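Local coordinates for putative cytoplasmic protein (Salmonella typhimurium, PDB 2GK3), which is of unknown function but probably adopts a class I glutamine amidotransferase-like fold and assembles into a hexamer, at residues E[108-112]-E[142-147]; E[79-85]-E[119-124]; E[180-186]-E[235-241]; E[157-161]-E[229-233]; E[173-177]-E[209-213]. One frame throughout, in Å; residues are numbered along the deposited sequence.

Contact 1. Residues E[108-112]-E[142-147]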
# COMPACT_ATOMS: atom_id res chain seq x y z
N LEU E 108 -16.77 10.47 21.40
CA LEU E 108 -16.38 9.80 22.65
C LEU E 108 -16.94 10.58 23.86
O LEU E 108 -17.32 9.95 24.87
CB LEU E 108 -14.86 9.61 22.71
CG LEU E 108 -14.19 8.66 21.70
CD1 LEU E 108 -12.70 8.55 22.02
CD2 LEU E 108 -14.82 7.25 21.71
N GLU E 109 -17.01 11.91 23.74
CA GLU E 109 -17.77 12.71 24.73
C GLU E 109 -19.24 12.28 24.76
O GLU E 109 -19.79 12.05 25.83
CB GLU E 109 -17.64 14.21 24.52
CG GLU E 109 -16.21 14.75 24.66
CD GLU E 109 -15.70 14.89 26.11
OE1 GLU E 109 -16.43 14.59 27.08
OE2 GLU E 109 -14.54 15.30 26.30
N SER E 110 -19.85 12.10 23.59
CA SER E 110 -21.26 11.69 23.47
C SER E 110 -21.48 10.38 24.19
O SER E 110 -22.40 10.26 25.02
CB SER E 110 -21.69 11.55 22.01
OG SER E 110 -21.60 12.79 21.34
N ILE E 111 -20.62 9.41 23.89
CA ILE E 111 -20.68 8.09 24.53
C ILE E 111 -20.51 8.21 26.04
O ILE E 111 -21.24 7.57 26.80
CB ILE E 111 -19.68 7.08 23.90
CG1 ILE E 111 -20.13 6.75 22.47
CG2 ILE E 111 -19.57 5.82 24.76
CD1 ILE E 111 -19.09 6.04 21.60
N LYS E 112 -19.57 9.06 26.47
CA LYS E 112 -19.36 9.33 27.89
C LYS E 112 -20.63 9.87 28.58
O LYS E 112 -21.05 9.33 29.61
CB LYS E 112 -18.18 10.31 28.08
CG LYS E 112 -17.93 10.71 29.54
CD LYS E 112 -16.53 11.26 29.74
CE LYS E 112 -16.51 12.73 29.49
NZ LYS E 112 -15.17 13.31 29.63
N THR E 142 -7.53 8.82 25.50
CA THR E 142 -8.79 9.44 25.08
C THR E 142 -9.68 9.69 26.28
O THR E 142 -9.47 9.10 27.35
CB THR E 142 -9.59 8.55 24.08
OG1 THR E 142 -10.13 7.41 24.77
CG2 THR E 142 -8.73 8.08 22.89
N VAL E 143 -10.70 10.52 26.09
CA VAL E 143 -11.65 10.85 27.17
C VAL E 143 -12.52 9.66 27.62
O VAL E 143 -13.30 9.76 28.58
CB VAL E 143 -12.51 12.07 26.81
CG1 VAL E 143 -11.60 13.33 26.70
CG2 VAL E 143 -13.26 11.85 25.51
N LEU E 144 -12.36 8.53 26.93
CA LEU E 144 -13.11 7.33 27.28
C LEU E 144 -12.42 6.45 28.35
O LEU E 144 -13.08 5.63 28.99
CB LEU E 144 -13.39 6.48 26.02
CG LEU E 144 -14.62 5.56 26.04
CD1 LEU E 144 -15.93 6.39 26.18
CD2 LEU E 144 -14.68 4.64 24.80
N ALA E 145 -11.11 6.59 28.51
CA ALA E 145 -10.36 5.81 29.51
C ALA E 145 -11.01 5.87 30.92
O ALA E 145 -11.21 4.84 31.56
CB ALA E 145 -8.87 6.24 29.54
N GLU E 146 -11.40 7.06 31.37
CA GLU E 146 -12.04 7.21 32.70
C GLU E 146 -13.39 6.53 32.84
O GLU E 146 -13.86 6.33 33.97
CB GLU E 146 -12.21 8.69 33.07
CG GLU E 146 -10.92 9.39 33.44
CD GLU E 146 -10.34 8.93 34.77
OE1 GLU E 146 -11.08 8.31 35.57
OE2 GLU E 146 -9.14 9.17 35.01
N VAL E 147 -14.03 6.19 31.72
CA VAL E 147 -15.34 5.54 31.76
C VAL E 147 -15.17 4.04 31.99
O VAL E 147 -16.05 3.40 32.59
CB VAL E 147 -16.21 5.84 30.49
CG1 VAL E 147 -17.52 5.08 30.51
CG2 VAL E 147 -16.49 7.34 30.36
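The hydroxyl oxygen OG1 of Thr142, which Leu108 approaches with CD1 from across the contact, is gripped twice from its own loop. It accepts the N-H of Leu144 at 3.3 Å with an N-H...O angle of 153°, which defines an ST turn, and it also hydrogen-bonds to the carbonyl oxygen of Tyr139. Superposed on this is a type I beta turn from Thr142 to Ala145, and together the two turns present Val143 and Leu144 to helix 107-116. Leu108 meets three residues with three different atoms: CD1 lies 3.7 Å from Thr142 CB, CB packs on Val143 CG2, and CD2 on Leu144 CD2. In the fold, the contact lays the loop between strands 120-124 and 150-151 against one flank of helix 107-116, whose Leu108 and Ile111 also pack on Phe91 of helix 88-92. One turn further along the helix, Ile111 offers CG2 to Leu144 CD1. At the more exposed side, Lys112 CG lies opposite the backbone N (chi1 177°), running CG and CD past Val147 CG2; the bend at chi3 (88°) then turns NZ to Glu109 OE1, a salt bridge of 3.1 Å. The other carboxylate oxygen, Glu109 OE2, rests 3.6 Å from Val143 CG1, the two side chains crossing at about a right angle.

Contact 2. Residues E[79-85]-E[119-124]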
# COMPACT_ATOMS: atom_id res chain seq x y z
N ASP E 79 -30.11 0.92 25.28
CA ASP E 79 -29.86 0.47 26.64
C ASP E 79 -28.37 0.18 26.91
O ASP E 79 -27.87 0.46 28.02
CB ASP E 79 -30.71 -0.75 26.97
CG ASP E 79 -32.20 -0.49 26.83
OD1 ASP E 79 -32.68 0.51 27.38
OD2 ASP E 79 -32.89 -1.30 26.16
N VAL E 80 -27.68 -0.39 25.91
CA VAL E 80 -26.25 -0.63 25.91
C VAL E 80 -25.61 -0.22 24.57
O VAL E 80 -26.24 -0.33 23.51
CB VAL E 80 -25.89 -2.13 26.20
CG1 VAL E 80 -24.38 -2.31 26.41
CG2 VAL E 80 -26.68 -2.67 27.38
N ILE E 81 -24.36 0.27 24.62
CA ILE E 81 -23.51 0.39 23.44
C ILE E 81 -22.36 -0.60 23.56
O ILE E 81 -21.70 -0.67 24.60
CB ILE E 81 -23.01 1.83 23.23
CG1 ILE E 81 -24.20 2.75 22.86
CG2 ILE E 81 -21.89 1.90 22.16
CD1 ILE E 81 -23.92 4.25 22.95
N VAL E 82 -22.12 -1.37 22.50
CA VAL E 82 -20.98 -2.28 22.42
C VAL E 82 -19.96 -1.78 21.41
O VAL E 82 -20.30 -1.48 20.27
CB VAL E 82 -21.40 -3.72 22.11
CG1 VAL E 82 -20.22 -4.65 22.18
CG2 VAL E 82 -22.47 -4.19 23.10
N ILE E 83 -18.70 -1.67 21.84
CA ILE E 83 -17.60 -1.29 20.96
C ILE E 83 -16.65 -2.49 20.84
O ILE E 83 -16.18 -3.03 21.84
CB ILE E 83 -16.81 -0.07 21.51
CG1 ILE E 83 -17.74 1.14 21.71
CG2 ILE E 83 -15.60 0.26 20.62
CD1 ILE E 83 -17.11 2.31 22.51
N SER E 84 -16.38 -2.91 19.61
CA SER E 84 -15.55 -4.08 19.39
C SER E 84 -14.70 -3.92 18.12
O SER E 84 -15.23 -3.66 17.03
CB SER E 84 -16.41 -5.35 19.35
OG SER E 84 -15.59 -6.50 19.27
N ASP E 85 -13.39 -4.09 18.27
CA ASP E 85 -12.43 -3.98 17.15
C ASP E 85 -12.63 -2.73 16.30
O ASP E 85 -12.58 -2.77 15.07
CB ASP E 85 -12.44 -5.25 16.27
CG ASP E 85 -11.13 -6.03 16.34
OD1 ASP E 85 -10.10 -5.45 16.73
OD2 ASP E 85 -11.11 -7.23 15.97
N GLY E 119 -26.82 5.03 30.43
CA GLY E 119 -26.49 4.04 29.42
C GLY E 119 -25.46 3.00 29.87
O GLY E 119 -24.61 3.27 30.74
N GLY E 120 -25.52 1.82 29.26
CA GLY E 120 -24.47 0.81 29.43
C GLY E 120 -23.43 0.79 28.30
O GLY E 120 -23.72 1.12 27.13
N LEU E 121 -22.22 0.39 28.66
CA LEU E 121 -21.11 0.34 27.72
C LEU E 121 -20.36 -0.97 27.90
O LEU E 121 -19.92 -1.30 29.02
CB LEU E 121 -20.16 1.53 27.93
CG LEU E 121 -18.92 1.66 27.02
CD1 LEU E 121 -19.37 1.72 25.57
CD2 LEU E 121 -18.05 2.89 27.36
N LEU E 122 -20.22 -1.72 26.80
CA LEU E 122 -19.38 -2.90 26.81
C LEU E 122 -18.30 -2.73 25.74
O LEU E 122 -18.60 -2.39 24.59
CB LEU E 122 -20.19 -4.19 26.57
CG LEU E 122 -19.40 -5.44 26.10
CD1 LEU E 122 -18.47 -6.05 27.20
CD2 LEU E 122 -20.35 -6.50 25.51
N MSE E 123 -17.04 -2.91 26.13
CA MSE E 123 -15.95 -3.01 25.18
C MSE E 123 -15.49 -4.47 25.11
O MSE E 123 -15.33 -5.12 26.14
CB MSE E 123 -14.77 -2.09 25.54
CG MSE E 123 -13.61 -2.14 24.49
SE MSE E 123 -12.35 -0.68 24.59
CE MSE E 123 -13.37 0.75 23.73
N ILE E 124 -15.30 -4.95 23.88
CA ILE E 124 -14.82 -6.31 23.64
C ILE E 124 -13.40 -6.22 23.09
O ILE E 124 -13.12 -5.39 22.21
CB ILE E 124 -15.74 -7.07 22.65
CG1 ILE E 124 -17.15 -7.23 23.26
CG2 ILE E 124 -15.12 -8.43 22.22
CD1 ILE E 124 -18.20 -7.87 22.30
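Strands 80-84 and 120-124 are adjacent parallel strands of the alpha/beta core expected of a glutamine amidotransferase-like domain; their axes approach to 4.5 Å and their directions differ by only 17°. Five backbone hydrogen bonds fix the register, alternating in direction as parallel pairing requires: Gly120 N to Asp79 O, Ile81 N to Gly120 O, Leu122 N to Ile81 O, Ile83 N to Leu122 O and Ile124 N to Ile83 O. The shortest is Ile81 N to Gly120 O at 2.7 Å. The side chains divide between two faces. On one, Ile83 reaches back along the sheet with CD1 to Leu121 CD1 (3.8 Å), while its other branch, CG2, placed anti to the backbone N, meets CE of selenomethionine Met123 at 3.9 Å. Helix 107-116 packs on this face through Tyr114 and Val115. On the other, Val82 and Leu122 run alongside each other in the same direction, with Val82 CG1 3.8 Å from Leu122 CD2; Leu250 of helix 242-253 packs on Val82, and Trp246 of the same helix on Ile124. The same methyl, Val82 CG1, also touches Ile124 CD1. At the carboxyl end, Ser84 OG lies 3.4 Å from Ile124 CB and hydrogen-bonds to Glu18 OE2.

Contact 3. Residues E[180-186]-E[235-241]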
# COMPACT_ATOMS: atom_id res chain seq x y z
N PHE E 180 -22.44 -21.56 34.68
CA PHE E 180 -21.59 -21.85 33.51
C PHE E 180 -20.57 -22.89 33.90
O PHE E 180 -20.20 -22.98 35.08
CB PHE E 180 -20.84 -20.59 33.03
CG PHE E 180 -21.72 -19.53 32.37
CD1 PHE E 180 -23.12 -19.55 32.48
CD2 PHE E 180 -21.12 -18.48 31.67
CE1 PHE E 180 -23.92 -18.55 31.88
CE2 PHE E 180 -21.89 -17.47 31.08
CZ PHE E 180 -23.30 -17.51 31.19
N SER E 181 -20.09 -23.67 32.94
CA SER E 181 -19.10 -24.71 33.22
C SER E 181 -18.29 -24.98 31.98
O SER E 181 -18.64 -24.51 30.89
CB SER E 181 -19.77 -26.01 33.67
OG SER E 181 -20.59 -26.56 32.63
N ASP E 182 -17.21 -25.75 32.13
CA ASP E 182 -16.40 -26.19 31.00
C ASP E 182 -15.97 -25.00 30.12
O ASP E 182 -16.24 -24.95 28.90
CB ASP E 182 -17.15 -27.27 30.19
CG ASP E 182 -16.23 -28.03 29.24
OD1 ASP E 182 -14.99 -28.03 29.45
OD2 ASP E 182 -16.76 -28.64 28.28
N TYR E 183 -15.32 -24.05 30.77
CA TYR E 183 -14.84 -22.83 30.14
C TYR E 183 -13.88 -23.11 28.98
O TYR E 183 -13.00 -23.97 29.09
CB TYR E 183 -14.21 -21.91 31.17
CG TYR E 183 -15.22 -21.08 31.93
CD1 TYR E 183 -15.68 -21.48 33.18
CD2 TYR E 183 -15.72 -19.88 31.39
CE1 TYR E 183 -16.63 -20.72 33.88
CE2 TYR E 183 -16.66 -19.10 32.08
CZ TYR E 183 -17.11 -19.53 33.32
OH TYR E 183 -18.02 -18.76 34.01
N PRO E 184 -14.07 -22.40 27.85
CA PRO E 184 -13.28 -22.69 26.66
C PRO E 184 -11.89 -22.05 26.64
O PRO E 184 -11.54 -21.25 27.50
CB PRO E 184 -14.13 -22.12 25.52
CG PRO E 184 -15.13 -21.20 26.16
CD PRO E 184 -15.01 -21.29 27.65
N VAL E 185 -11.13 -22.40 25.61
CA VAL E 185 -9.81 -21.87 25.36
C VAL E 185 -9.89 -20.61 24.46
O VAL E 185 -10.77 -20.49 23.61
CB VAL E 185 -8.93 -23.02 24.79
CG1 VAL E 185 -7.82 -22.52 23.88
CG2 VAL E 185 -8.37 -23.88 25.95
N PHE E 186 -8.96 -19.67 24.71
CA PHE E 186 -8.80 -18.43 23.96
C PHE E 186 -7.37 -18.36 23.50
O PHE E 186 -6.48 -18.87 24.19
CB PHE E 186 -9.09 -17.22 24.83
CG PHE E 186 -10.48 -17.16 25.31
CD1 PHE E 186 -10.88 -17.93 26.40
CD2 PHE E 186 -11.42 -16.39 24.63
CE1 PHE E 186 -12.20 -17.94 26.83
CE2 PHE E 186 -12.74 -16.38 25.03
CZ PHE E 186 -13.14 -17.15 26.14
N GLN E 235 -14.19 -23.31 19.51
CA GLN E 235 -14.66 -23.92 20.75
C GLN E 235 -15.43 -22.90 21.62
O GLN E 235 -16.43 -23.24 22.25
CB GLN E 235 -13.48 -24.52 21.50
CG GLN E 235 -13.80 -25.04 22.90
CD GLN E 235 -12.57 -25.55 23.60
OE1 GLN E 235 -12.15 -25.01 24.61
NE2 GLN E 235 -11.97 -26.60 23.05
N PHE E 236 -14.98 -21.66 21.62
CA PHE E 236 -15.68 -20.62 22.36
C PHE E 236 -17.03 -20.27 21.70
O PHE E 236 -18.03 -20.10 22.40
CB PHE E 236 -14.77 -19.40 22.52
CG PHE E 236 -15.44 -18.22 23.16
CD1 PHE E 236 -16.24 -18.38 24.28
CD2 PHE E 236 -15.24 -16.95 22.65
CE1 PHE E 236 -16.85 -17.28 24.89
CE2 PHE E 236 -15.83 -15.84 23.24
CZ PHE E 236 -16.64 -16.00 24.36
N MSE E 237 -17.04 -20.20 20.37
CA MSE E 237 -18.27 -19.90 19.59
C MSE E 237 -19.37 -20.93 19.85
O MSE E 237 -20.54 -20.58 19.97
CB MSE E 237 -18.00 -19.93 18.09
CG MSE E 237 -16.70 -19.36 17.61
SE MSE E 237 -16.92 -17.51 17.05
CE MSE E 237 -16.23 -16.83 18.76
N SER E 238 -18.97 -22.20 19.90
CA SER E 238 -19.94 -23.29 20.03
C SER E 238 -20.04 -23.79 21.46
O SER E 238 -20.66 -24.83 21.73
CB SER E 238 -19.61 -24.42 19.06
OG SER E 238 -18.21 -24.66 19.02
N TRP E 239 -19.41 -23.05 22.38
CA TRP E 239 -19.57 -23.26 23.81
C TRP E 239 -21.05 -23.02 24.16
O TRP E 239 -21.63 -22.03 23.71
CB TRP E 239 -18.63 -22.30 24.55
CG TRP E 239 -18.57 -22.43 26.04
CD1 TRP E 239 -18.34 -23.56 26.75
CD2 TRP E 239 -18.69 -21.37 27.00
NE1 TRP E 239 -18.34 -23.29 28.10
CE2 TRP E 239 -18.55 -21.95 28.28
CE3 TRP E 239 -18.93 -19.99 26.90
CZ2 TRP E 239 -18.62 -21.19 29.46
CZ3 TRP E 239 -19.00 -19.23 28.07
CH2 TRP E 239 -18.85 -19.84 29.33
N PRO E 240 -21.67 -23.94 24.93
CA PRO E 240 -23.10 -23.88 25.26
C PRO E 240 -23.52 -22.58 25.94
O PRO E 240 -24.69 -22.21 25.90
CB PRO E 240 -23.27 -25.04 26.25
CG PRO E 240 -22.24 -25.98 25.89
CD PRO E 240 -21.05 -25.15 25.50
N PHE E 241 -22.57 -21.89 26.55
CA PHE E 241 -22.89 -20.66 27.28
C PHE E 241 -22.45 -19.38 26.57
O PHE E 241 -22.46 -18.30 27.15
CB PHE E 241 -22.34 -20.74 28.71
CG PHE E 241 -22.86 -21.91 29.51
CD1 PHE E 241 -24.17 -21.91 30.00
CD2 PHE E 241 -22.05 -23.01 29.78
CE1 PHE E 241 -24.66 -23.00 30.74
CE2 PHE E 241 -22.53 -24.10 30.52
CZ PHE E 241 -23.84 -24.09 30.99
O HOH W 1 -15.11 -25.50 26.42
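Trp239, Pro184 and Phe241 have the most surface buried here, and the indole of Trp239 ties the three together. Its side chain leaves anti to the backbone N (chi1 -176°), which slides the ring between Pro184 CD, over one face and 3.7 Å from the centroid of the five-membered ring, and Phe241 CB, over the opposite face toward the rim. The first of these is a CH-pi contact. At the ring's edge, NE1 donates to Ser181 O at 3.1 Å, with the acceptor in the indole plane and the donor in the carbonyl plane; Asp182 O is closer, but the N-H...O angle of 116° makes that bond weak. The far corner, CH2, meets Phe180 CD2 at 3.5 Å and Tyr183 CE2 at 3.6 Å. Pro184 also turns CG to Phe236 CD1, and Phe186 directs its edge at the face of that same Phe236 ring. Phe241 and Phe180 answer each other with paired CH-pi contacts: Phe180 CA stands over the Phe241 ring and Phe241 CB over the Phe180 ring, 3.8 Å from its centroid, so the near-parallel rings are slid apart and barely overlap. A polar tie closes the other end, where Gln235, its chain extended, brings OE1 to Val185 N at 3.0 Å. A water links Asp182 O to Gln235 OE1, the latter bond weak. Phe180, Tyr183, Trp239 and Phe241 thus form an aromatic cluster joining the lead-in to strand 185-194 with the connection from helix 234-237 to helix 242-253.

Contact 4. Residues E[157-161]-E[229-233]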
# COMPACT_ATOMS: atom_id res chain seq x y z
N ASP E 157 -0.83 -4.05 24.04
CA ASP E 157 -1.35 -4.71 25.24
C ASP E 157 -1.83 -6.14 24.96
O ASP E 157 -2.50 -6.75 25.81
CB ASP E 157 -2.45 -3.85 25.89
CG ASP E 157 -3.68 -3.70 25.02
OD1 ASP E 157 -3.69 -4.22 23.87
OD2 ASP E 157 -4.66 -3.06 25.47
N ARG E 158 -1.52 -6.64 23.77
CA ARG E 158 -1.87 -7.99 23.37
C ARG E 158 -1.05 -9.01 24.17
O ARG E 158 0.15 -8.83 24.39
CB ARG E 158 -1.51 -8.24 21.89
CG ARG E 158 -2.38 -7.56 20.85
CD ARG E 158 -1.78 -7.76 19.44
NE ARG E 158 -0.40 -7.27 19.34
CZ ARG E 158 0.64 -7.95 18.83
NH1 ARG E 158 0.49 -9.16 18.32
NH2 ARG E 158 1.83 -7.37 18.79
N VAL E 159 -1.74 -10.07 24.58
CA VAL E 159 -1.09 -11.28 25.02
C VAL E 159 -1.48 -12.33 24.00
O VAL E 159 -2.66 -12.67 23.87
CB VAL E 159 -1.50 -11.66 26.46
CG1 VAL E 159 -0.95 -13.07 26.85
CG2 VAL E 159 -1.03 -10.57 27.46
N GLU E 160 -0.51 -12.78 23.23
CA GLU E 160 -0.76 -13.84 22.22
C GLU E 160 -0.50 -15.22 22.85
O GLU E 160 0.60 -15.47 23.39
CB GLU E 160 0.11 -13.65 20.98
CG GLU E 160 -0.06 -12.29 20.29
CD GLU E 160 -1.38 -12.16 19.51
OE1 GLU E 160 -2.22 -13.09 19.55
OE2 GLU E 160 -1.58 -11.11 18.85
N LYS E 161 -1.51 -16.08 22.77
CA LYS E 161 -1.43 -17.46 23.24
C LYS E 161 -1.85 -18.46 22.14
O LYS E 161 -2.91 -19.08 22.25
CB LYS E 161 -2.32 -17.64 24.47
CG LYS E 161 -1.87 -16.82 25.68
CD LYS E 161 -0.84 -17.58 26.50
CE LYS E 161 -0.11 -16.70 27.51
NZ LYS E 161 1.11 -17.44 28.05
N PRO E 229 -12.74 -15.16 15.99
CA PRO E 229 -11.36 -15.61 15.70
C PRO E 229 -10.44 -14.43 15.41
O PRO E 229 -10.95 -13.38 15.05
CB PRO E 229 -11.52 -16.45 14.42
CG PRO E 229 -12.97 -16.83 14.37
CD PRO E 229 -13.70 -15.68 15.00
N HIS E 230 -9.12 -14.58 15.57
CA HIS E 230 -8.53 -15.86 16.06
C HIS E 230 -8.48 -16.05 17.58
O HIS E 230 -8.33 -17.17 18.05
CB HIS E 230 -7.17 -16.15 15.40
CG HIS E 230 -6.00 -15.46 16.04
ND1 HIS E 230 -5.81 -14.09 15.98
CD2 HIS E 230 -4.94 -15.95 16.73
CE1 HIS E 230 -4.69 -13.77 16.61
NE2 HIS E 230 -4.15 -14.89 17.08
N TRP E 231 -8.62 -14.98 18.35
CA TRP E 231 -8.58 -15.07 19.82
C TRP E 231 -9.77 -15.83 20.39
O TRP E 231 -9.59 -16.66 21.29
CB TRP E 231 -8.53 -13.69 20.44
CG TRP E 231 -7.21 -13.06 20.40
CD1 TRP E 231 -6.06 -13.56 19.84
CD2 TRP E 231 -6.87 -11.77 20.91
NE1 TRP E 231 -5.03 -12.66 20.00
CE2 TRP E 231 -5.50 -11.56 20.66
CE3 TRP E 231 -7.60 -10.77 21.59
CZ2 TRP E 231 -4.84 -10.38 21.04
CZ3 TRP E 231 -6.93 -9.59 21.97
CH2 TRP E 231 -5.59 -9.41 21.68
N GLY E 232 -10.97 -15.51 19.91
CA GLY E 232 -12.16 -16.31 20.21
C GLY E 232 -12.11 -17.58 19.37
O GLY E 232 -12.15 -17.52 18.15
N THR E 233 -11.99 -18.73 20.03
CA THR E 233 -11.86 -20.00 19.31
C THR E 233 -13.20 -20.53 18.86
O THR E 233 -14.23 -20.15 19.41
CB THR E 233 -11.18 -21.07 20.16
OG1 THR E 233 -11.90 -21.23 21.39
CG2 THR E 233 -9.74 -20.68 20.43
O HOH W 2 -2.52 -15.71 19.18
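Glu160 crosses to Trp231 and His230 on a short bent side chain. From CB the chain sets CG beside the backbone N (chi1 -57°) and folds again at chi2 (-74°), which carries CD to the edge of the Trp231 indole, in its plane and 3.7 Å from NE1. At the tip, OE1 accepts the indole N-H of Trp231 NE1 at 2.9 Å in a nearly straight bond (165°); the donor comes from above the carboxylate plane, while OE1 lies close to the ring plane. A water also donates to Glu160 OE1 at 2.7 Å and lies 2.8 Å from His230 NE2, bridging a pair whose direct separation is 3.6 Å. OE2 uses its anti lone pair for the salt bridge with Arg158 NH1, 2.9 Å away, with a weak hydrogen bond to Tyr127 OH besides, so both oxygens are held. Arg158 CG meets the indole edge at Trp231 CZ2 (3.7 Å), and its guanidinium lies against Tyr127 in a cation-pi contact. Bound glycerol, probably from crystallisation, hydrogen-bonds to His230 ND1 and Trp231 N and may mark a pocket. Asn89 of a neighbouring subunit hydrogen-bonds to Arg158 NH1, and its Phe98 meets the His230 ring edge-to-face. The arrangement joins strand 158-161, an antiparallel neighbour of strand 185-194, to the loop running from strand 218-223 to helix 234-237.

Contact 5. Residues E[173-177]-E[209-213]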
# COMPACT_ATOMS: atom_id res chain seq x y z
N GLU E 173 -20.47 -17.27 41.20
CA GLU E 173 -21.83 -17.01 41.72
C GLU E 173 -22.42 -15.70 41.20
O GLU E 173 -23.59 -15.39 41.44
CB GLU E 173 -21.84 -17.02 43.26
CG GLU E 173 -20.44 -17.12 43.95
CD GLU E 173 -19.51 -15.91 43.73
OE1 GLU E 173 -18.33 -16.13 43.39
OE2 GLU E 173 -19.95 -14.74 43.91
N HIS E 174 -21.59 -14.91 40.49
CA HIS E 174 -22.04 -13.65 39.92
C HIS E 174 -23.18 -13.97 38.94
O HIS E 174 -23.06 -14.89 38.13
CB HIS E 174 -20.88 -12.95 39.20
CG HIS E 174 -21.18 -11.55 38.79
ND1 HIS E 174 -21.93 -11.24 37.67
CD2 HIS E 174 -20.84 -10.36 39.35
CE1 HIS E 174 -22.03 -9.93 37.56
NE2 HIS E 174 -21.38 -9.37 38.57
N PRO E 175 -24.30 -13.22 39.02
CA PRO E 175 -25.49 -13.44 38.17
C PRO E 175 -25.20 -13.72 36.69
O PRO E 175 -25.85 -14.58 36.10
CB PRO E 175 -26.28 -12.13 38.29
CG PRO E 175 -25.83 -11.50 39.55
CD PRO E 175 -24.50 -12.10 39.96
N VAL E 176 -24.23 -13.01 36.09
CA VAL E 176 -23.93 -13.14 34.66
C VAL E 176 -23.41 -14.53 34.28
O VAL E 176 -23.74 -15.07 33.22
CB VAL E 176 -22.95 -12.03 34.21
CG1 VAL E 176 -22.29 -12.37 32.87
CG2 VAL E 176 -23.66 -10.69 34.13
N VAL E 177 -22.60 -15.11 35.15
CA VAL E 177 -21.92 -16.36 34.84
C VAL E 177 -22.40 -17.56 35.66
O VAL E 177 -21.96 -18.69 35.44
CB VAL E 177 -20.39 -16.20 35.00
CG1 VAL E 177 -19.86 -15.11 34.05
CG2 VAL E 177 -20.03 -15.91 36.46
N LEU E 209 -10.44 -10.97 32.80
CA LEU E 209 -11.07 -11.26 31.50
C LEU E 209 -12.46 -10.61 31.38
O LEU E 209 -12.77 -9.98 30.37
CB LEU E 209 -11.14 -12.78 31.24
CG LEU E 209 -11.93 -13.26 30.00
CD1 LEU E 209 -11.33 -12.75 28.70
CD2 LEU E 209 -12.03 -14.78 29.97
N LEU E 210 -13.29 -10.80 32.40
CA LEU E 210 -14.59 -10.14 32.45
C LEU E 210 -14.67 -9.26 33.68
O LEU E 210 -14.51 -9.74 34.80
CB LEU E 210 -15.73 -11.17 32.43
CG LEU E 210 -17.17 -10.66 32.35
CD1 LEU E 210 -17.45 -9.80 31.07
CD2 LEU E 210 -18.14 -11.83 32.45
N VAL E 211 -14.94 -7.97 33.47
CA VAL E 211 -14.90 -6.96 34.53
C VAL E 211 -16.12 -6.04 34.44
O VAL E 211 -16.44 -5.53 33.36
CB VAL E 211 -13.61 -6.06 34.43
CG1 VAL E 211 -13.59 -5.00 35.55
CG2 VAL E 211 -12.33 -6.92 34.48
N PHE E 212 -16.79 -5.84 35.58
CA PHE E 212 -17.97 -4.97 35.67
C PHE E 212 -17.70 -3.73 36.52
O PHE E 212 -17.04 -3.81 37.55
CB PHE E 212 -19.20 -5.75 36.21
CG PHE E 212 -19.68 -6.83 35.28
CD1 PHE E 212 -20.55 -6.53 34.24
CD2 PHE E 212 -19.23 -8.15 35.42
CE1 PHE E 212 -20.97 -7.52 33.35
CE2 PHE E 212 -19.65 -9.14 34.56
CZ PHE E 212 -20.52 -8.83 33.52
N GLY E 213 -18.19 -2.59 36.08
CA GLY E 213 -18.10 -1.40 36.91
C GLY E 213 -19.27 -0.46 36.76
O GLY E 213 -20.31 -0.83 36.19
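His174 and Val176 of the loop between strands 164-169 and 185-194 pack on Phe212 of strand 207-215. In what is probably a glutamine amidotransferase-like domain, the contact lays this loop on antiparallel strands 199-204, 207-215 and 218-223, beside helix 242-253. The chain turns a corner at Leu210, and Leu210 and, two residues on, Phe212 both point toward the loop. The aromatic part is a displaced pair: the His174 and Phe212 planes are inclined by only 11°, yet their centroids are 5.0 Å apart and the rings barely overlap. What meets the phenyl face is one corner of the imidazole, His174 CE1, 3.9 Å from Phe212 CE2. Phe252 of helix 242-253 joins both rings, meeting Phe212 edge-to-face. Hydrogen bonding contributes nothing across the contact and acts inside the loop instead. Val177 N donates to His174 O at 3.0 Å, closing a turn, and Val176 N makes a weak bond to His174 ND1 at 3.3 Å. That bond uses the nitrogen turned back to the loop's own backbone, which may help set the rotation of the imidazole and leaves CE1 and NE2 on the side of the phenyl ring. The rest is apolar. Both branches of Val176 approach Phe212 CZ from one side of the ring, the side on which His174 lies, CG2 at 3.7 Å and CG1 at 4.0 Å. Both Val177 and Phe212 also rest on Val201 of strand 199-204. Leu210, with CG anti to the backbone N (chi1 -174°), stretches out until its CD2 meets Val177 CG1 tip to tip at 4.0 Å.

In the fold
Contacts 1 and 2 touch: Val147 CG1 lies 3.9 Å from Leu121 CD2, so the loop and helix of contact 1 cover one face of the strands in contact 2, their centres 12 Å apart. Contact 3 meets contact 4 through a probable hydrogen bond between Thr233 OG1 and Val185 O (2.6 Å), and contact 5 through Tyr183 OH packed 3.6 Å from Val177 CB. Bound glycerol, probably from crystallisation, lies about 3 Å from the side chain of Asp85 in contact 2 and likewise of His230 in contact 4; whether one molecule serves both is not settled. The nearest atoms of these two contacts are about 6 Å apart, but no active site is established.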